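Local coordinates for protein L-iditol 2-dehydrogenase (Clostridium scindens, PDB 4OH1) that probably oxidises L-iditol and related polyols to ketoses with NAD+, as a zinc-binding member of the alcohol dehydrogenase family, at residues 6-11 against 18-23; 29-34 against 80-85; 200-205 against 221-226. One frame throughout, in Å; residues are numbered along the deposited sequence.

Interaction 1 of 3, residues 6-11 against 18-23; sequences FVTSIR and MGTVDM
The guanidinium of R11 and the selenoether end of M18, a selenomethionine, meet where the two chains leave their strands. M18 CE sits over one face of the guanidinium, 3.4 Å above its plane and displaced toward the rim. Both side chains run the same way: R11 is extended from CG to NE, while M18 bends at chi2 and chi3 to bring its end back alongside. R11 NH1 is bonded to the carbonyl of T54, which fixes the far end of the arginine. D22 O lies off the edge of the F6 ring, near its plane, without close contact.

Between these ends lies a beta hairpin of strands 2-9 and 20-26. F6 and D22 form an antiparallel hydrogen-bonded pair, with F6 N to D22 O at 3.0 Å and D22 N to F6 O at the same 3.0 Å. V7 and V21 follow as a non-hydrogen-bonded pair, their side chains on the face covered by L53 and F72. The register then slips by one residue, a beta bulge: T8 N bonds to T20 O, yet it is S9 O that receives T20 N. The bulge places T8 beside S9 on the polar face, where three hydroxyls follow one another in a bent chain. S9 OG is 2.7 Å from T20 OG1, and T20 OG1 is 2.6 Å from T8 OG1. All three oxygens lie between the backbone N and the carbonyl carbon (48° for T8 chi1). T8 OG1 lies 2.5 Å from D22 OD2, a donor contact so short that its exact length is doubtful.

The chemistry is therefore two-sided: valines pack inward, the V7 side chain about 10 Å from that of the zinc ligand H74, whereas hydroxyls and the D22 carboxylate gather on the other face.

Interaction 2 of 3, residues 29-34 against 80-85; sequences PEPKDE and IDKVGS
K82 and P31 meet where strand 75-83 has a classic beta bulge within the GroES-like domain, D81 and K82 both facing R37 of the adjoining strand 35-44. The contact runs on through G84, the N-cap position of helix 85-89, to S85. K82 loses 62 Å² to the loop 29-34, and P31 and D33 lose 56 Å² each.

The lysine is fully stretched. With CG anti to the backbone N (chi1 173°) and the later torsions near 180°, its methylenes pass across the CG–CD edge of the P31 ring at about a right angle. P31 CG touches K82 CG at 3.7 Å, and the ring CD lies 4.0 Å from K82 CD. Beyond the ring, NZ reaches the carboxylate of E30, whose chain starts away from strand 80-83 but bends back at chi2. The salt bridge, K82 NZ to E30 OE1 at 2.6 Å, comes in on the syn side and 28° out of the carboxylate plane. E30 OE2 has a second cation, R37 NH2, so each carboxylate oxygen has its own positive partner; this would be expected to favour the ionised acid.

At the other end K32 and D33 meet G84 through their backbone carbonyls. G84 CA gives a CA-H...O contact to K32 O at 3.4 Å and another to D33 O at 3.2 Å, a close approach of backbone to backbone. D33 also pairs by a backbone hydrogen bond with A87, which ties the loop to the first turn of the helix. The D33 carboxylate reaches the helix start through solvent: one water donates to D33 OD1 at 2.6 Å and accepts the N-H of S85, its oxygen 2.8 Å from S85 N.

Interaction 3 of 3, residues 200-205 against 221-226; sequences TITVFD and YALNSA
F204 and L223 pack side by side on one face of a Rossmann-type parallel sheet, where strand 200-205, helix 208-216 and strand 221-224 form a beta-alpha-beta unit. This is the tight part. L223 CD1 comes 4.0 Å from F204 CE2, oblique to the ring, and 3.9 Å from T202 CG2. A234 of helix 230-238 touches both F204 and L223 and closes this layer. The backbone is bonded alongside: L223 N to V203 O at 2.7 Å, nearly in line with the carbonyl, and D205 N to L223 O at 3.0 Å.

Looser packing is confined to the ring of Y221, partly exposed on an outermost strand of the sheet within this chain. Its backbone is held, Y221 N bonding to I201 O and V203 N to Y221 O. The ring presents its edge to T200 CG2 and to T202 OG1, 3.8 Å from Y221 CD2; that hydroxyl is bonded to Y242 OH.

On the other face, D205 sends OD2 to the N-H of A182, in the glycine-rich turn, and OD1 to that of V207, a placement consistent with the acidic residue that ends the second strand in many NAD-binding relatives. After the strand, N224, its CG anti to the backbone N (chi1 -168°), forms an Asx turn, OD1 accepting A226 N at 2.8 Å in the plane of the side-chain carbonyl.

The three contacts share no elements. Interaction 3 belongs to the Rossmann-type part of the fold, which probably binds NAD, whereas interaction 2 lies in the GroES-like domain on the opposite side of the chain's centre, with nearest atoms about 35 Å apart. Interactions 1 and 2 are closer, about 10 Å between nearest atoms, yet do not touch. Chemistry follows location. Interactions 1 and 3 are partly buried strand pairings, one antiparallel with a hydroxyl-rich face, the other parallel with an apolar layer under a helix. Interaction 2 is a surface contact of loop against strand end and helix start, using a salt bridge and a water instead of direct backbone hydrogen bonds.

Interaction 1 of 3, residues 6-11 against 18-23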
loop_
_atom_site.group_PDB
_atom_site.type_symbol
_atom_site.label_atom_id
_atom_site.label_comp_id
_atom_site.label_asym_id
_atom_site.label_seq_id
_atom_site.Cartn_x
_atom_site.Cartn_y
_atom_site.Cartn_z
ATOM N N PHE A 6 1.122 40.866 15.169
ATOM C CA PHE A 6 2.365 40.655 14.475
ATOM C C PHE A 6 3.389 40.202 15.491
ATOM O O PHE A 6 3.329 40.549 16.691
ATOM C CB PHE A 6 2.846 41.974 13.859
ATOM C CG PHE A 6 1.986 42.469 12.739
ATOM C CD1 PHE A 6 0.814 43.190 13.004
ATOM C CD2 PHE A 6 2.333 42.221 11.418
ATOM C CE1 PHE A 6 0.000 43.640 11.970
ATOM C CE2 PHE A 6 1.516 42.677 10.364
ATOM C CZ PHE A 6 0.346 43.380 10.646
ATOM N N VAL A 7 4.338 39.421 15.015
ATOM C CA VAL A 7 5.484 39.042 15.808
ATOM C C VAL A 7 6.389 40.243 15.692
ATOM O O VAL A 7 6.805 40.563 14.579
ATOM C CB VAL A 7 6.193 37.814 15.213
ATOM C CG1 VAL A 7 7.489 37.513 15.967
ATOM C CG2 VAL A 7 5.284 36.617 15.281
ATOM N N THR A 8 6.654 40.919 16.821
ATOM C CA THR A 8 7.493 42.129 16.871
ATOM C C THR A 8 8.962 41.889 17.288
ATOM O O THR A 8 9.835 42.638 16.888
ATOM C CB THR A 8 6.842 43.229 17.757
ATOM O OG1 THR A 8 6.408 42.673 19.005
ATOM C CG2 THR A 8 5.620 43.837 17.040
ATOM N N SER A 9 9.230 40.842 18.063
ATOM C CA SER A 9 10.596 40.374 18.295
ATOM C C SER A 9 10.620 38.870 18.475
ATOM O O SER A 9 9.609 38.277 18.837
ATOM C CB SER A 9 11.141 41.021 19.556
ATOM O OG SER A 9 10.479 40.486 20.694
ATOM N N ILE A 10 11.779 38.257 18.250
ATOM C CA ILE A 10 11.980 36.807 18.498
ATOM C C ILE A 10 13.004 36.609 19.607
ATOM O O ILE A 10 13.589 37.587 20.083
ATOM C CB ILE A 10 12.493 36.056 17.244
ATOM C CG1 ILE A 10 13.603 36.884 16.572
ATOM C CG2 ILE A 10 11.334 35.753 16.265
ATOM C CD1 ILE A 10 14.596 36.060 15.798
ATOM N N ARG A 11 13.243 35.355 20.006
ATOM C CA ARG A 11 14.176 35.102 21.114
ATOM C C ARG A 11 15.563 35.690 20.827
ATOM O O ARG A 11 16.180 35.312 19.820
ATOM C CB ARG A 11 14.314 33.606 21.415
ATOM C CG ARG A 11 15.209 33.352 22.646
ATOM C CD ARG A 11 14.994 31.973 23.250
ATOM N NE ARG A 11 15.623 31.863 24.563
ATOM C CZ ARG A 11 15.626 30.767 25.314
ATOM N NH1 ARG A 11 15.051 29.655 24.886
ATOM N NH2 ARG A 11 16.217 30.783 26.504
HETATM N N MSE A 18 12.782 37.137 25.610
HETATM C CA MSE A 18 11.850 36.340 24.811
HETATM C C MSE A 18 11.221 37.161 23.676
HETATM O O MSE A 18 11.296 38.394 23.652
HETATM C CB MSE A 18 10.746 35.764 25.708
HETATM C CG MSE A 18 11.264 34.853 26.798
HETATM SE SE MSE A 18 12.221 33.319 26.050
HETATM C CE MSE A 18 13.534 33.055 27.516
ATOM N N GLY A 19 10.586 36.456 22.740
ATOM C CA GLY A 19 9.877 37.101 21.629
ATOM C C GLY A 19 8.615 37.813 22.084
ATOM O O GLY A 19 8.063 37.472 23.126
ATOM N N THR A 20 8.155 38.779 21.292
ATOM C CA THR A 20 6.923 39.531 21.592
ATOM C C THR A 20 5.835 39.534 20.480
ATOM O O THR A 20 6.110 39.358 19.285
ATOM C CB THR A 20 7.286 40.981 21.895
ATOM O OG1 THR A 20 7.991 41.521 20.769
ATOM C CG2 THR A 20 8.182 41.026 23.108
ATOM N N VAL A 21 4.583 39.702 20.893
ATOM C CA VAL A 21 3.456 39.762 19.963
ATOM C C VAL A 21 2.663 41.001 20.263
ATOM O O VAL A 21 2.277 41.233 21.418
ATOM C CB VAL A 21 2.541 38.551 20.110
ATOM C CG1 VAL A 21 1.298 38.747 19.301
ATOM C CG2 VAL A 21 3.261 37.288 19.598
ATOM N N ASP A 22 2.386 41.779 19.232
ATOM C CA ASP A 22 1.696 43.027 19.492
ATOM C C ASP A 22 0.671 43.310 18.459
ATOM O O ASP A 22 0.857 42.985 17.315
ATOM C CB ASP A 22 2.683 44.173 19.528
ATOM C CG ASP A 22 3.640 44.069 20.662
ATOM O OD1 ASP A 22 3.162 44.166 21.800
ATOM O OD2 ASP A 22 4.865 44.030 20.396
HETATM N N MSE A 23 -0.410 43.934 18.876
HETATM C CA MSE A 23 -1.428 44.330 17.922
HETATM C C MSE A 23 -1.032 45.613 17.220
HETATM O O MSE A 23 -0.585 46.545 17.872
HETATM C CB MSE A 23 -2.744 44.564 18.622
HETATM C CG MSE A 23 -3.843 44.824 17.649
HETATM SE SE MSE A 23 -5.462 45.249 18.649
HETATM C CE MSE A 23 -6.095 43.480 19.191
#

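Interaction 2 of 3, residues 29-34 against 80-85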
loop_
_atom_site.group_PDB
_atom_site.type_symbol
_atom_site.label_atom_id
_atom_site.label_comp_id
_atom_site.label_asym_id
_atom_site.label_seq_id
_atom_site.Cartn_x
_atom_site.Cartn_y
_atom_site.Cartn_z
ATOM N N PRO A 29 -7.716 44.000 3.729
ATOM C CA PRO A 29 -7.252 43.466 2.439
ATOM C C PRO A 29 -8.407 43.234 1.445
ATOM O O PRO A 29 -9.563 43.089 1.840
ATOM C CB PRO A 29 -6.591 42.150 2.832
ATOM C CG PRO A 29 -7.349 41.684 3.998
ATOM C CD PRO A 29 -7.669 42.979 4.784
ATOM N N GLU A 30 -8.078 43.182 0.163
ATOM C CA GLU A 30 -9.049 43.148 -0.916
ATOM C C GLU A 30 -8.756 41.949 -1.771
ATOM O O GLU A 30 -7.639 41.736 -2.133
ATOM C CB GLU A 30 -8.904 44.431 -1.768
ATOM C CG GLU A 30 -9.579 45.687 -1.179
ATOM C CD GLU A 30 -11.033 45.424 -0.812
ATOM O OE1 GLU A 30 -11.644 44.541 -1.445
ATOM O OE2 GLU A 30 -11.581 46.061 0.113
ATOM N N PRO A 31 -9.743 41.136 -2.082
ATOM C CA PRO A 31 -9.422 39.970 -2.904
ATOM C C PRO A 31 -9.409 40.247 -4.397
ATOM O O PRO A 31 -10.300 40.897 -4.889
ATOM C CB PRO A 31 -10.571 39.040 -2.619
ATOM C CG PRO A 31 -11.689 39.956 -2.212
ATOM C CD PRO A 31 -11.081 41.065 -1.495
ATOM N N LYS A 32 -8.426 39.699 -5.105
ATOM C CA LYS A 32 -8.448 39.663 -6.575
ATOM C C LYS A 32 -9.515 38.679 -7.047
ATOM O O LYS A 32 -10.262 38.158 -6.227
ATOM C CB LYS A 32 -7.125 39.191 -7.125
ATOM C CG LYS A 32 -5.942 39.884 -6.601
ATOM C CD LYS A 32 -4.745 39.508 -7.466
ATOM C CE LYS A 32 -3.431 39.715 -6.764
ATOM N NZ LYS A 32 -3.430 40.970 -5.971
ATOM N N ASP A 33 -9.589 38.425 -8.363
ATOM C CA ASP A 33 -10.687 37.609 -8.973
ATOM C C ASP A 33 -10.810 36.168 -8.408
ATOM O O ASP A 33 -11.927 35.658 -8.198
ATOM C CB ASP A 33 -10.528 37.529 -10.507
ATOM C CG ASP A 33 -10.714 38.891 -11.201
ATOM O OD1 ASP A 33 -11.216 39.833 -10.577
ATOM O OD2 ASP A 33 -10.348 39.018 -12.379
ATOM N N GLU A 34 -9.664 35.547 -8.153
ATOM C CA GLU A 34 -9.646 34.191 -7.649
ATOM C C GLU A 34 -9.484 34.064 -6.140
ATOM O O GLU A 34 -9.299 32.938 -5.639
ATOM C CB GLU A 34 -8.563 33.399 -8.364
ATOM C CG GLU A 34 -8.816 33.352 -9.852
ATOM C CD GLU A 34 -7.922 32.392 -10.558
ATOM O OE1 GLU A 34 -7.149 31.645 -9.915
ATOM O OE2 GLU A 34 -7.986 32.390 -11.782
ATOM N N ILE A 80 -16.942 33.627 5.011
ATOM C CA ILE A 80 -16.605 34.378 3.834
ATOM C C ILE A 80 -17.276 35.772 3.888
ATOM O O ILE A 80 -18.471 35.889 4.124
ATOM C CB ILE A 80 -17.021 33.657 2.571
ATOM C CG1 ILE A 80 -16.248 32.337 2.446
ATOM C CG2 ILE A 80 -16.754 34.545 1.347
ATOM C CD1 ILE A 80 -16.288 31.667 1.060
ATOM N N ASP A 81 -16.453 36.794 3.682
ATOM C CA ASP A 81 -16.840 38.185 3.754
ATOM C C ASP A 81 -16.912 38.830 2.365
ATOM O O ASP A 81 -17.697 39.724 2.160
ATOM C CB ASP A 81 -15.793 38.934 4.545
ATOM C CG ASP A 81 -16.157 40.365 4.771
ATOM O OD1 ASP A 81 -17.155 40.583 5.488
ATOM O OD2 ASP A 81 -15.441 41.261 4.266
ATOM N N LYS A 82 -16.103 38.374 1.418
ATOM C CA LYS A 82 -16.110 38.904 0.077
ATOM C C LYS A 82 -15.361 37.969 -0.866
ATOM O O LYS A 82 -14.345 37.359 -0.492
ATOM C CB LYS A 82 -15.416 40.242 0.068
ATOM C CG LYS A 82 -15.205 40.831 -1.296
ATOM C CD LYS A 82 -14.870 42.307 -1.200
ATOM C CE LYS A 82 -14.587 42.955 -2.579
ATOM N NZ LYS A 82 -14.057 44.320 -2.355
ATOM N N VAL A 83 -15.879 37.857 -2.077
ATOM C CA VAL A 83 -15.467 36.859 -3.054
ATOM C C VAL A 83 -15.089 37.560 -4.390
ATOM O O VAL A 83 -15.859 38.321 -4.912
ATOM C CB VAL A 83 -16.667 35.884 -3.325
ATOM C CG1 VAL A 83 -16.266 34.819 -4.314
ATOM C CG2 VAL A 83 -17.097 35.175 -2.080
ATOM N N GLY A 84 -13.919 37.289 -4.948
ATOM C CA GLY A 84 -13.631 37.687 -6.325
ATOM C C GLY A 84 -14.574 37.010 -7.320
ATOM O O GLY A 84 -15.131 35.946 -7.063
ATOM N N SER A 85 -14.745 37.624 -8.478
ATOM C CA SER A 85 -15.656 37.120 -9.481
ATOM C C SER A 85 -15.331 35.700 -9.941
ATOM O O SER A 85 -16.240 34.907 -10.102
ATOM C CB SER A 85 -15.721 38.102 -10.676
ATOM O OG SER A 85 -14.427 38.444 -11.135
HETATM O O HOH W 1 -13.098 39.910 -8.816
#

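Interaction 3 of 3, residues 200-205 against 221-226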
loop_
_atom_site.group_PDB
_atom_site.type_symbol
_atom_site.label_atom_id
_atom_site.label_comp_id
_atom_site.label_asym_id
_atom_site.label_seq_id
_atom_site.Cartn_x
_atom_site.Cartn_y
_atom_site.Cartn_z
ATOM N N THR A 200 -3.247 -0.746 22.131
ATOM C CA THR A 200 -2.529 -0.133 23.270
ATOM C C THR A 200 -1.994 1.255 22.918
ATOM O O THR A 200 -1.394 1.414 21.890
ATOM C CB THR A 200 -1.388 -1.008 23.723
ATOM O OG1 THR A 200 -1.932 -2.241 24.149
ATOM C CG2 THR A 200 -0.641 -0.399 24.897
ATOM N N ILE A 201 -2.313 2.267 23.731
ATOM C CA ILE A 201 -1.853 3.655 23.493
ATOM C C ILE A 201 -1.159 4.168 24.742
ATOM O O ILE A 201 -1.766 4.229 25.779
ATOM C CB ILE A 201 -3.000 4.591 23.162
ATOM C CG1 ILE A 201 -3.756 4.083 21.934
ATOM C CG2 ILE A 201 -2.473 5.958 22.874
ATOM C CD1 ILE A 201 -5.111 4.750 21.621
ATOM N N THR A 202 0.122 4.484 24.647
ATOM C CA THR A 202 0.897 5.006 25.790
ATOM C C THR A 202 1.487 6.343 25.442
ATOM O O THR A 202 2.161 6.500 24.416
ATOM C CB THR A 202 2.068 4.074 26.085
ATOM O OG1 THR A 202 1.562 2.767 26.338
ATOM C CG2 THR A 202 2.860 4.539 27.286
ATOM N N VAL A 203 1.220 7.326 26.264
ATOM C CA VAL A 203 1.770 8.671 26.088
ATOM C C VAL A 203 2.895 8.943 27.082
ATOM O O VAL A 203 2.857 8.516 28.262
ATOM C CB VAL A 203 0.654 9.723 26.230
ATOM C CG1 VAL A 203 1.177 11.164 26.177
ATOM C CG2 VAL A 203 -0.395 9.522 25.121
ATOM N N PHE A 204 3.900 9.666 26.609
ATOM C CA PHE A 204 5.065 9.988 27.424
ATOM C C PHE A 204 5.195 11.506 27.551
ATOM O O PHE A 204 5.050 12.188 26.567
ATOM C CB PHE A 204 6.344 9.409 26.797
ATOM C CG PHE A 204 6.359 7.930 26.684
ATOM C CD1 PHE A 204 5.691 7.296 25.642
ATOM C CD2 PHE A 204 7.090 7.142 27.575
ATOM C CE1 PHE A 204 5.721 5.915 25.495
ATOM C CE2 PHE A 204 7.122 5.760 27.419
ATOM C CZ PHE A 204 6.406 5.165 26.346
ATOM N N ASP A 205 5.420 12.016 28.755
ATOM C CA ASP A 205 5.724 13.447 28.934
ATOM C C ASP A 205 6.489 13.656 30.234
ATOM O O ASP A 205 6.562 12.724 31.011
ATOM C CB ASP A 205 4.411 14.262 28.949
ATOM C CG ASP A 205 4.614 15.748 28.653
ATOM O OD1 ASP A 205 4.947 16.550 29.579
ATOM O OD2 ASP A 205 4.416 16.165 27.489
ATOM N N TYR A 221 -2.123 4.203 28.869
ATOM C CA TYR A 221 -1.123 4.473 29.867
ATOM C C TYR A 221 -0.503 5.825 29.579
ATOM O O TYR A 221 -0.442 6.280 28.434
ATOM C CB TYR A 221 -0.032 3.393 29.818
ATOM C CG TYR A 221 -0.578 2.017 29.980
ATOM C CD1 TYR A 221 -1.069 1.592 31.210
ATOM C CD2 TYR A 221 -0.670 1.159 28.917
ATOM C CE1 TYR A 221 -1.586 0.347 31.380
ATOM C CE2 TYR A 221 -1.220 -0.120 29.075
ATOM C CZ TYR A 221 -1.665 -0.491 30.318
ATOM O OH TYR A 221 -2.214 -1.707 30.516
ATOM N N ALA A 222 -0.019 6.449 30.622
ATOM C CA ALA A 222 0.630 7.740 30.511
ATOM C C ALA A 222 1.815 7.767 31.450
ATOM O O ALA A 222 1.652 7.618 32.637
ATOM C CB ALA A 222 -0.331 8.830 30.839
ATOM N N LEU A 223 3.014 7.919 30.894
ATOM C CA LEU A 223 4.214 7.706 31.667
ATOM C C LEU A 223 5.140 8.890 31.625
ATOM O O LEU A 223 5.216 9.631 30.626
ATOM C CB LEU A 223 4.970 6.506 31.119
ATOM C CG LEU A 223 4.256 5.155 31.132
ATOM C CD1 LEU A 223 5.093 4.091 30.448
ATOM C CD2 LEU A 223 3.936 4.801 32.552
ATOM N N ASN A 224 5.901 9.019 32.700
ATOM C CA ASN A 224 6.887 10.074 32.804
ATOM C C ASN A 224 8.189 9.748 32.083
ATOM O O ASN A 224 8.904 8.815 32.475
ATOM C CB ASN A 224 7.181 10.359 34.242
ATOM C CG ASN A 224 7.971 11.629 34.399
ATOM O OD1 ASN A 224 8.979 11.866 33.698
ATOM N ND2 ASN A 224 7.470 12.498 35.244
ATOM N N SER A 225 8.521 10.534 31.059
ATOM C CA SER A 225 9.616 10.184 30.150
ATOM C C SER A 225 10.994 10.460 30.723
ATOM O O SER A 225 11.992 10.012 30.123
ATOM C CB SER A 225 9.496 10.899 28.814
ATOM O OG SER A 225 9.312 12.279 28.989
ATOM N N ALA A 226 11.013 11.194 31.846
ATOM C CA ALA A 226 12.197 11.495 32.649
ATOM C C ALA A 226 12.518 10.429 33.705
ATOM O O ALA A 226 13.673 10.248 34.027
ATOM C CB ALA A 226 12.057 12.880 33.329
#